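Local coordinates for protein putative fimbrial subunit (Corynebacterium diphtheriae, PDB 4HSQ) that probably builds the shaft of an adhesive pilus as its major pilin, here represented by its second and third domains, at residues K5-V10 and K138-V143; T22-A27 and S102-V107; T174-L179 and P239-I244. All blocks are in the same frame, centred on the assembly; numbering follows the deposited sequence.

How the contacts relate
The chain opens with strand 7-11, whose residues 5-10 meet 138-143 in contact 1; this closes a long loop within the Sgo0707 N2-type domain. Contact 2 nests inside that loop, pairing 22-27 with 102-107 in the interior of the sheet that strand 7-11 edges. The two touch directly: Thr9 N lies 2.8 Å from Thr24 O, a probable hydrogen bond, and Val10 packs on Tyr23. Strand 142-155 then carries the chain into the prealbumin-like domain, where contact 3 closes a separate loop between 174-179 and 239-244. Its centre lies about 36 Å from the centres of both others, and it touches neither.

Contact 1: K5-V10 and K138-V143; sequences KTEKTV and KTNEVV
This is a contact between side-chain amide and backbone, in which Asn140 joins the edge strand 7-11 to the run leading into strand 142-155. Lys8 N donates to Asn140 OD1 over 2.9 Å, almost straight (170°) but tilted 26° from the plane of that carbonyl. In return Asn140 ND2 gives a hydrogen to Lys8 O at 3.0 Å, near its own amide plane and on a carbonyl lone pair. Asn140 CG sits between its own backbone N and carbonyl carbon (chi1 53°), which lifts the amide toward the strand, and the two bonds fix its rotation. The amide thus pairs with both the N-H and the C=O of Lys8, at the edge of the sheet not taken by strand 20-28. The fold is consistent with a CnaA-type beta sandwich, and Lys8 carries its isopeptide bond: NZ is joined to Asn120 CG and hydrogen-bonds to Asp45. The aliphatic stem of this cross-link is packed by the contact. Thr139 OG1, which donates to Asn140 O, lies 3.5 Å from Lys8 CB, and Val142 CG2 approaches Lys8 CE to 3.8 Å at about a right angle to the extended chain. Farther along, Val10 CG1 rests 4.0 Å from Val142 CB.

Contact 2: T22-A27 and S102-V107; sequences TYTIKA and SLTFEV
Thr24 OG1 and Thr104 OG1 share a hydrogen bond of 2.8 Å between two directly opposed threonines. They form a non-hydrogen-bonded pair of two antiparallel strands, 20-28 and 100-109, which lie side by side within one sheet of the beta sandwich. Both hydroxyls stand anti to their carbonyl carbons (chi1 -68° in Thr24), which turns them to each other across the strands. On the same face Lys26 bends at its last torsion, and its NZ donates to Ser102 OG at 2.9 Å, so a row of polar links runs along this outer side. Glu106, on the same face, forms a salt bridge through OE1 with Lys55.

Backbone bonds hold the strands through two hydrogen-bonded pairs, Tyr23 with Phe105 and Ile25 with Leu103. Leu103 O takes the N-H of Ile25 at 2.8 Å and also a CA-H contact from Thr24.

The opposite face is largely apolar and packs into the sandwich, where Ile25 meets Phe43 and Ala122, and Tyr23 lies against the Lys8-Asn120 link. Tyr23 and Phe105 pack with their ring planes oblique, 46° apart, while Tyr23 CB sits over the Phe105 face, 4.1 Å from the ring centroid in a CH-pi contact. Tyr23 CE2 also leans on Val107 CG2, and its hydroxyl hydrogen-bonds to that of Tyr21. Ile25 runs alongside Leu103, pointing the same way, and its CD1 comes in the plane of the Phe105 ring to its edge, 3.8 Å from CE2.

Contact 3: T174-L179 and P239-I244; sequences TSAAVL and PNVTEI
Glu243 places CG between its backbone N and carbonyl carbon (chi1 66°) and then runs extended, a course that brings the carboxylate alongside Ser175 and Ala176. There OE1 accepts the N-H of Ala176 at 3.1 Å, on its anti side and 23° out of the carboxylate plane. The bond is bent, with 138° at the hydrogen. Val241, two residues earlier on the same strand, holds CG1 anti to its backbone N. This methyl faces the turn, 3.4 Å from Ala176 O, and also touches Ala176 CB. Tip to tip, Val241 CG1 meets Leu179 CD2 at 3.8 Å.

The contact sits at the surface of the prealbumin-like domain, probably of CnaB type. After strand 167-173 the chain turns a corner and makes a type I turn from Ser175 to Val178, reinforced by an ST turn in which Ser175 OG accepts from Ala177 N. This turn is fastened to 241-244, an edge strand of its sheet. Cys224, disulfide-bonded to Cys173, touches Leu179, Val241 and Glu243 from the intervening strand 222-229.

A water donates to both Thr174 O and Glu243 OE1, the latter at 3.1 Å. OE1 thus accepts two hydrogens while OE2 is salt-bridged to Lys222. With both oxygens engaged, the carboxylate is restrained in rotation, and these partners would be expected to favour its ionised form.

Contact 1: K5-V10 and K138-V143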
loop_
_atom_site.group_PDB
_atom_site.type_symbol
_atom_site.label_atom_id
_atom_site.label_comp_id
_atom_site.label_asym_id
_atom_site.label_seq_id
_atom_site.Cartn_x
_atom_site.Cartn_y
_atom_site.Cartn_z
ATOM N N LYS A 5 10.802 11.097 20.515
ATOM C CA LYS A 5 9.680 11.719 19.821
ATOM C C LYS A 5 8.651 10.644 19.388
ATOM O O LYS A 5 8.970 9.444 19.382
ATOM C CB LYS A 5 10.158 12.582 18.628
ATOM C CG LYS A 5 10.590 11.822 17.369
ATOM C CD LYS A 5 10.355 12.666 16.112
ATOM C CE LYS A 5 10.678 11.926 14.833
ATOM N NZ LYS A 5 10.420 12.763 13.628
ATOM N N THR A 6 7.421 11.085 19.065
ATOM C CA THR A 6 6.293 10.227 18.657
ATOM C C THR A 6 6.351 10.110 17.141
ATOM O O THR A 6 6.188 11.106 16.445
ATOM C CB THR A 6 4.989 10.830 19.179
ATOM O OG1 THR A 6 5.216 11.308 20.502
ATOM C CG2 THR A 6 3.874 9.852 19.195
ATOM N N GLU A 7 6.637 8.907 16.631
ATOM C CA GLU A 7 6.882 8.739 15.209
ATOM C C GLU A 7 6.119 7.581 14.625
ATOM O O GLU A 7 5.980 6.536 15.268
ATOM C CB GLU A 7 8.387 8.493 14.999
ATOM C CG GLU A 7 8.833 8.478 13.537
ATOM C CD GLU A 7 10.324 8.415 13.246
ATOM O OE1 GLU A 7 11.124 8.242 14.196
ATOM O OE2 GLU A 7 10.693 8.533 12.055
ATOM N N LYS A 8 5.670 7.769 13.392
ATOM C CA LYS A 8 5.036 6.724 12.587
ATOM C C LYS A 8 5.900 6.487 11.343
ATOM O O LYS A 8 6.360 7.447 10.714
ATOM C CB LYS A 8 3.597 7.100 12.200
ATOM C CG LYS A 8 2.861 5.975 11.438
ATOM C CD LYS A 8 1.351 6.244 11.311
ATOM C CE LYS A 8 0.768 5.159 10.453
ATOM N NZ LYS A 8 -0.719 5.078 10.492
ATOM N N THR A 9 6.051 5.211 10.957
ATOM C CA THR A 9 6.756 4.826 9.748
ATOM C C THR A 9 5.876 3.832 9.001
ATOM O O THR A 9 4.988 3.218 9.587
ATOM C CB THR A 9 8.161 4.246 10.041
ATOM O OG1 THR A 9 8.022 3.169 10.957
ATOM C CG2 THR A 9 9.150 5.297 10.604
ATOM N N VAL A 10 6.135 3.674 7.714
ATOM C CA VAL A 10 5.399 2.735 6.876
ATOM C C VAL A 10 6.403 1.960 6.054
ATOM O O VAL A 10 7.366 2.525 5.538
ATOM C CB VAL A 10 4.326 3.407 5.977
ATOM C CG1 VAL A 10 4.934 4.453 5.018
ATOM C CG2 VAL A 10 3.524 2.358 5.181
ATOM N N LYS A 138 0.772 12.936 19.250
ATOM C CA LYS A 138 0.448 12.531 17.884
ATOM C C LYS A 138 1.731 12.303 17.113
ATOM O O LYS A 138 2.749 12.973 17.358
ATOM C CB LYS A 138 -0.410 13.599 17.186
ATOM C CG LYS A 138 -1.704 13.941 17.922
ATOM C CD LYS A 138 -2.495 15.027 17.209
ATOM C CE LYS A 138 -3.747 14.500 16.554
ATOM N NZ LYS A 138 -4.847 14.320 17.537
ATOM N N THR A 139 1.692 11.364 16.161
ATOM C CA THR A 139 2.851 11.129 15.323
ATOM C C THR A 139 2.791 12.078 14.146
ATOM O O THR A 139 1.774 12.759 13.921
ATOM C CB THR A 139 2.821 9.674 14.765
ATOM O OG1 THR A 139 1.695 9.579 13.880
ATOM C CG2 THR A 139 2.796 8.583 15.844
ATOM N N ASN A 140 3.844 12.015 13.316
ATOM C CA ASN A 140 3.889 12.596 11.981
ATOM C C ASN A 140 2.936 11.797 11.129
ATOM O O ASN A 140 2.539 10.689 11.527
ATOM C CB ASN A 140 5.307 12.475 11.405
ATOM C CG ASN A 140 5.819 11.057 11.457
ATOM O OD1 ASN A 140 6.019 10.506 12.534
ATOM N ND2 ASN A 140 6.033 10.432 10.304
ATOM N N GLU A 141 2.603 12.316 9.959
ATOM C CA GLU A 141 1.760 11.618 9.015
ATOM C C GLU A 141 2.631 10.998 7.940
ATOM O O GLU A 141 3.580 11.641 7.483
ATOM C CB GLU A 141 0.740 12.570 8.391
ATOM C CG GLU A 141 -0.342 11.839 7.620
ATOM C CD GLU A 141 -1.561 12.708 7.419
ATOM O OE1 GLU A 141 -1.425 13.703 6.680
ATOM O OE2 GLU A 141 -2.627 12.429 8.018
ATOM N N VAL A 142 2.297 9.769 7.519
ATOM C CA VAL A 142 3.019 9.050 6.468
ATOM C C VAL A 142 2.053 8.835 5.343
ATOM O O VAL A 142 0.845 8.877 5.551
ATOM C CB VAL A 142 3.683 7.716 6.918
ATOM C CG1 VAL A 142 4.827 7.979 7.879
ATOM C CG2 VAL A 142 2.666 6.724 7.511
ATOM N N VAL A 143 2.567 8.647 4.146
ATOM C CA VAL A 143 1.694 8.498 2.994
ATOM C C VAL A 143 2.162 7.314 2.168
ATOM O O VAL A 143 3.363 7.097 2.010
ATOM C CB VAL A 143 1.650 9.818 2.152
ATOM C CG1 VAL A 143 0.555 9.764 1.102
ATOM C CG2 VAL A 143 1.454 11.054 3.039
#

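Contact 2: T22-A27 and S102-V107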
loop_
_atom_site.group_PDB
_atom_site.type_symbol
_atom_site.label_atom_id
_atom_site.label_comp_id
_atom_site.label_asym_id
_atom_site.label_seq_id
_atom_site.Cartn_x
_atom_site.Cartn_y
_atom_site.Cartn_z
ATOM N N THR A 22 3.132 -2.909 6.446
ATOM C CA THR A 22 3.096 -2.575 7.852
ATOM C C THR A 22 3.304 -1.121 8.147
ATOM O O THR A 22 3.886 -0.377 7.349
ATOM C CB THR A 22 4.172 -3.391 8.653
ATOM O OG1 THR A 22 5.484 -3.103 8.166
ATOM C CG2 THR A 22 3.921 -4.908 8.644
ATOM N N TYR A 23 2.752 -0.722 9.299
ATOM C CA TYR A 23 2.984 0.551 9.947
ATOM C C TYR A 23 3.707 0.294 11.227
ATOM O O TYR A 23 3.411 -0.697 11.903
ATOM C CB TYR A 23 1.693 1.319 10.252
ATOM C CG TYR A 23 0.999 1.814 9.008
ATOM C CD1 TYR A 23 1.558 2.829 8.230
ATOM C CD2 TYR A 23 -0.257 1.333 8.652
ATOM C CE1 TYR A 23 0.892 3.328 7.106
ATOM C CE2 TYR A 23 -0.918 1.807 7.516
ATOM C CZ TYR A 23 -0.346 2.812 6.761
ATOM O OH TYR A 23 -1.001 3.269 5.652
ATOM N N THR A 24 4.567 1.231 11.628
ATOM C CA THR A 24 5.213 1.133 12.933
ATOM C C THR A 24 5.014 2.468 13.659
ATOM O O THR A 24 5.196 3.532 13.057
ATOM C CB THR A 24 6.706 0.720 12.839
ATOM O OG1 THR A 24 6.767 -0.635 12.366
ATOM C CG2 THR A 24 7.414 0.788 14.221
ATOM N N ILE A 25 4.632 2.394 14.936
ATOM C CA ILE A 25 4.425 3.581 15.787
ATOM C C ILE A 25 5.409 3.474 16.927
ATOM O O ILE A 25 5.419 2.472 17.661
ATOM C CB ILE A 25 2.958 3.738 16.274
ATOM C CG1 ILE A 25 1.973 3.784 15.058
ATOM C CG2 ILE A 25 2.809 5.017 17.158
ATOM C CD1 ILE A 25 0.581 3.270 15.434
ATOM N N LYS A 26 6.243 4.506 17.072
ATOM C CA LYS A 26 7.266 4.564 18.126
ATOM C C LYS A 26 7.029 5.799 18.974
ATOM O O LYS A 26 6.711 6.887 18.456
ATOM C CB LYS A 26 8.690 4.561 17.542
ATOM C CG LYS A 26 9.049 3.220 16.889
ATOM C CD LYS A 26 10.550 3.017 16.699
ATOM C CE LYS A 26 10.868 1.815 15.823
ATOM N NZ LYS A 26 10.580 0.505 16.489
ATOM N N ALA A 27 7.146 5.622 20.283
ATOM C CA ALA A 27 6.910 6.704 21.228
ATOM C C ALA A 27 7.607 6.415 22.532
ATOM O O ALA A 27 7.703 5.258 22.935
ATOM C CB ALA A 27 5.413 6.858 21.470
ATOM N N SER A 102 6.957 0.512 21.120
ATOM C CA SER A 102 6.877 0.289 19.691
ATOM C C SER A 102 5.703 -0.587 19.366
ATOM O O SER A 102 5.453 -1.567 20.060
ATOM C CB SER A 102 8.166 -0.347 19.175
ATOM O OG SER A 102 8.174 -0.393 17.757
ATOM N N LEU A 103 4.993 -0.241 18.295
ATOM C CA LEU A 103 3.877 -1.049 17.820
ATOM C C LEU A 103 4.011 -1.230 16.334
ATOM O O LEU A 103 4.047 -0.241 15.617
ATOM C CB LEU A 103 2.496 -0.402 18.160
ATOM C CG LEU A 103 1.274 -0.954 17.369
ATOM C CD1 LEU A 103 0.946 -2.409 17.780
ATOM C CD2 LEU A 103 0.040 -0.053 17.503
ATOM N N THR A 104 4.012 -2.482 15.867
ATOM C CA THR A 104 4.013 -2.764 14.432
ATOM C C THR A 104 2.764 -3.557 14.120
ATOM O O THR A 104 2.459 -4.553 14.800
ATOM C CB THR A 104 5.294 -3.513 13.958
ATOM O OG1 THR A 104 6.426 -2.683 14.225
ATOM C CG2 THR A 104 5.271 -3.785 12.430
ATOM N N PHE A 105 2.041 -3.133 13.082
ATOM C CA PHE A 105 0.836 -3.862 12.706
ATOM C C PHE A 105 0.743 -3.910 11.199
ATOM O O PHE A 105 1.340 -3.088 10.491
ATOM C CB PHE A 105 -0.436 -3.278 13.349
ATOM C CG PHE A 105 -0.795 -1.879 12.895
ATOM C CD1 PHE A 105 -1.709 -1.680 11.869
ATOM C CD2 PHE A 105 -0.310 -0.759 13.578
ATOM C CE1 PHE A 105 -2.036 -0.384 11.450
ATOM C CE2 PHE A 105 -0.635 0.531 13.156
ATOM C CZ PHE A 105 -1.501 0.711 12.103
ATOM N N GLU A 106 -0.039 -4.861 10.725
ATOM C CA GLU A 106 -0.184 -5.153 9.326
ATOM C C GLU A 106 -1.549 -4.791 8.797
ATOM O O GLU A 106 -2.565 -5.006 9.461
ATOM C CB GLU A 106 0.098 -6.641 9.166
ATOM C CG GLU A 106 0.123 -7.172 7.751
ATOM C CD GLU A 106 0.201 -8.685 7.788
ATOM O OE1 GLU A 106 1.273 -9.216 8.152
ATOM O OE2 GLU A 106 -0.829 -9.337 7.522
ATOM N N VAL A 107 -1.563 -4.256 7.560
ATOM C CA VAL A 107 -2.774 -3.866 6.827
ATOM C C VAL A 107 -2.688 -4.337 5.388
ATOM O O VAL A 107 -1.589 -4.675 4.898
ATOM C CB VAL A 107 -2.987 -2.303 6.868
ATOM C CG1 VAL A 107 -3.267 -1.797 8.288
ATOM C CG2 VAL A 107 -1.816 -1.542 6.230
#

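Contact 3: T174-L179 and P239-I244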
loop_
_atom_site.group_PDB
_atom_site.type_symbol
_atom_site.label_atom_id
_atom_site.label_comp_id
_atom_site.label_asym_id
_atom_site.label_seq_id
_atom_site.Cartn_x
_atom_site.Cartn_y
_atom_site.Cartn_z
ATOM N N THR A 174 13.383 -3.475 -14.983
ATOM C CA THR A 174 14.214 -2.262 -15.023
ATOM C C THR A 174 13.966 -1.620 -16.385
ATOM O O THR A 174 14.038 -0.405 -16.506
ATOM C CB THR A 174 15.693 -2.493 -14.692
ATOM O OG1 THR A 174 16.171 -3.616 -15.409
ATOM C CG2 THR A 174 15.930 -2.681 -13.197
ATOM N N SER A 175 13.596 -2.442 -17.402
ATOM C CA SER A 175 13.251 -1.995 -18.762
ATOM C C SER A 175 12.412 -3.075 -19.444
ATOM O O SER A 175 12.375 -4.215 -18.965
ATOM C CB SER A 175 14.507 -1.699 -19.582
ATOM O OG SER A 175 15.033 -2.862 -20.207
ATOM N N ALA A 176 11.796 -2.747 -20.575
ATOM C CA ALA A 176 11.016 -3.712 -21.348
ATOM C C ALA A 176 11.897 -4.863 -21.877
ATOM O O ALA A 176 11.355 -5.902 -22.239
ATOM C CB ALA A 176 10.324 -3.012 -22.513
ATOM N N ALA A 177 13.244 -4.682 -21.923
ATOM C CA ALA A 177 14.165 -5.721 -22.422
ATOM C C ALA A 177 14.688 -6.638 -21.302
ATOM O O ALA A 177 15.342 -7.636 -21.611
ATOM C CB ALA A 177 15.352 -5.062 -23.119
ATOM N N VAL A 178 14.497 -6.239 -20.006
ATOM C CA VAL A 178 15.018 -6.982 -18.849
ATOM C C VAL A 178 13.915 -7.071 -17.773
ATOM O O VAL A 178 13.766 -6.186 -16.922
ATOM C CB VAL A 178 16.353 -6.413 -18.271
ATOM C CG1 VAL A 178 16.980 -7.408 -17.294
ATOM C CG2 VAL A 178 17.361 -6.082 -19.385
ATOM N N LEU A 179 13.149 -8.149 -17.833
ATOM C CA LEU A 179 12.077 -8.403 -16.870
ATOM C C LEU A 179 12.635 -8.803 -15.525
ATOM O O LEU A 179 13.659 -9.498 -15.451
ATOM C CB LEU A 179 11.126 -9.512 -17.380
ATOM C CG LEU A 179 10.305 -9.188 -18.625
ATOM C CD1 LEU A 179 9.390 -10.354 -18.990
ATOM C CD2 LEU A 179 9.466 -7.913 -18.431
ATOM N N PRO A 239 8.130 -6.118 -30.140
ATOM C CA PRO A 239 8.118 -6.694 -28.783
ATOM C C PRO A 239 6.716 -6.847 -28.194
ATOM O O PRO A 239 5.802 -6.103 -28.557
ATOM C CB PRO A 239 8.937 -5.673 -27.981
ATOM C CG PRO A 239 8.666 -4.372 -28.676
ATOM C CD PRO A 239 8.686 -4.748 -30.129
ATOM N N ASN A 240 6.554 -7.835 -27.310
ATOM C CA ASN A 240 5.285 -8.074 -26.620
ATOM C C ASN A 240 5.387 -7.583 -25.158
ATOM O O ASN A 240 4.488 -7.841 -24.365
ATOM C CB ASN A 240 4.871 -9.553 -26.707
ATOM C CG ASN A 240 5.737 -10.499 -25.919
ATOM O OD1 ASN A 240 6.951 -10.325 -25.813
ATOM N ND2 ASN A 240 5.115 -11.528 -25.341
ATOM N N VAL A 241 6.434 -6.804 -24.836
ATOM C CA VAL A 241 6.632 -6.242 -23.493
ATOM C C VAL A 241 6.574 -4.714 -23.589
ATOM O O VAL A 241 7.275 -4.105 -24.396
ATOM C CB VAL A 241 7.919 -6.722 -22.759
ATOM C CG1 VAL A 241 8.094 -5.974 -21.427
ATOM C CG2 VAL A 241 7.902 -8.239 -22.512
ATOM N N THR A 242 5.702 -4.115 -22.800
ATOM C CA THR A 242 5.498 -2.667 -22.728
ATOM C C THR A 242 5.899 -2.199 -21.338
ATOM O O THR A 242 5.344 -2.688 -20.361
ATOM C CB THR A 242 4.009 -2.330 -22.989
ATOM O OG1 THR A 242 3.628 -2.769 -24.286
ATOM C CG2 THR A 242 3.689 -0.834 -22.816
ATOM N N GLU A 243 6.822 -1.240 -21.237
ATOM C CA GLU A 243 7.205 -0.761 -19.911
ATOM C C GLU A 243 6.313 0.405 -19.536
ATOM O O GLU A 243 5.879 1.163 -20.396
ATOM C CB GLU A 243 8.711 -0.395 -19.834
ATOM C CG GLU A 243 9.124 0.786 -20.686
ATOM C CD GLU A 243 10.587 1.155 -20.549
ATOM O OE1 GLU A 243 11.392 0.261 -20.217
ATOM O OE2 GLU A 243 10.942 2.318 -20.848
ATOM N N ILE A 244 6.031 0.532 -18.257
ATOM C CA ILE A 244 5.168 1.582 -17.722
ATOM C C ILE A 244 5.939 2.401 -16.688
ATOM O O ILE A 244 6.430 1.822 -15.714
ATOM C CB ILE A 244 3.912 0.914 -17.077
ATOM C CG1 ILE A 244 3.113 0.041 -18.079
ATOM C CG2 ILE A 244 3.012 1.928 -16.374
ATOM C CD1 ILE A 244 2.480 0.779 -19.204
HETATM O O HOH W 1 13.770 1.688 -18.769
#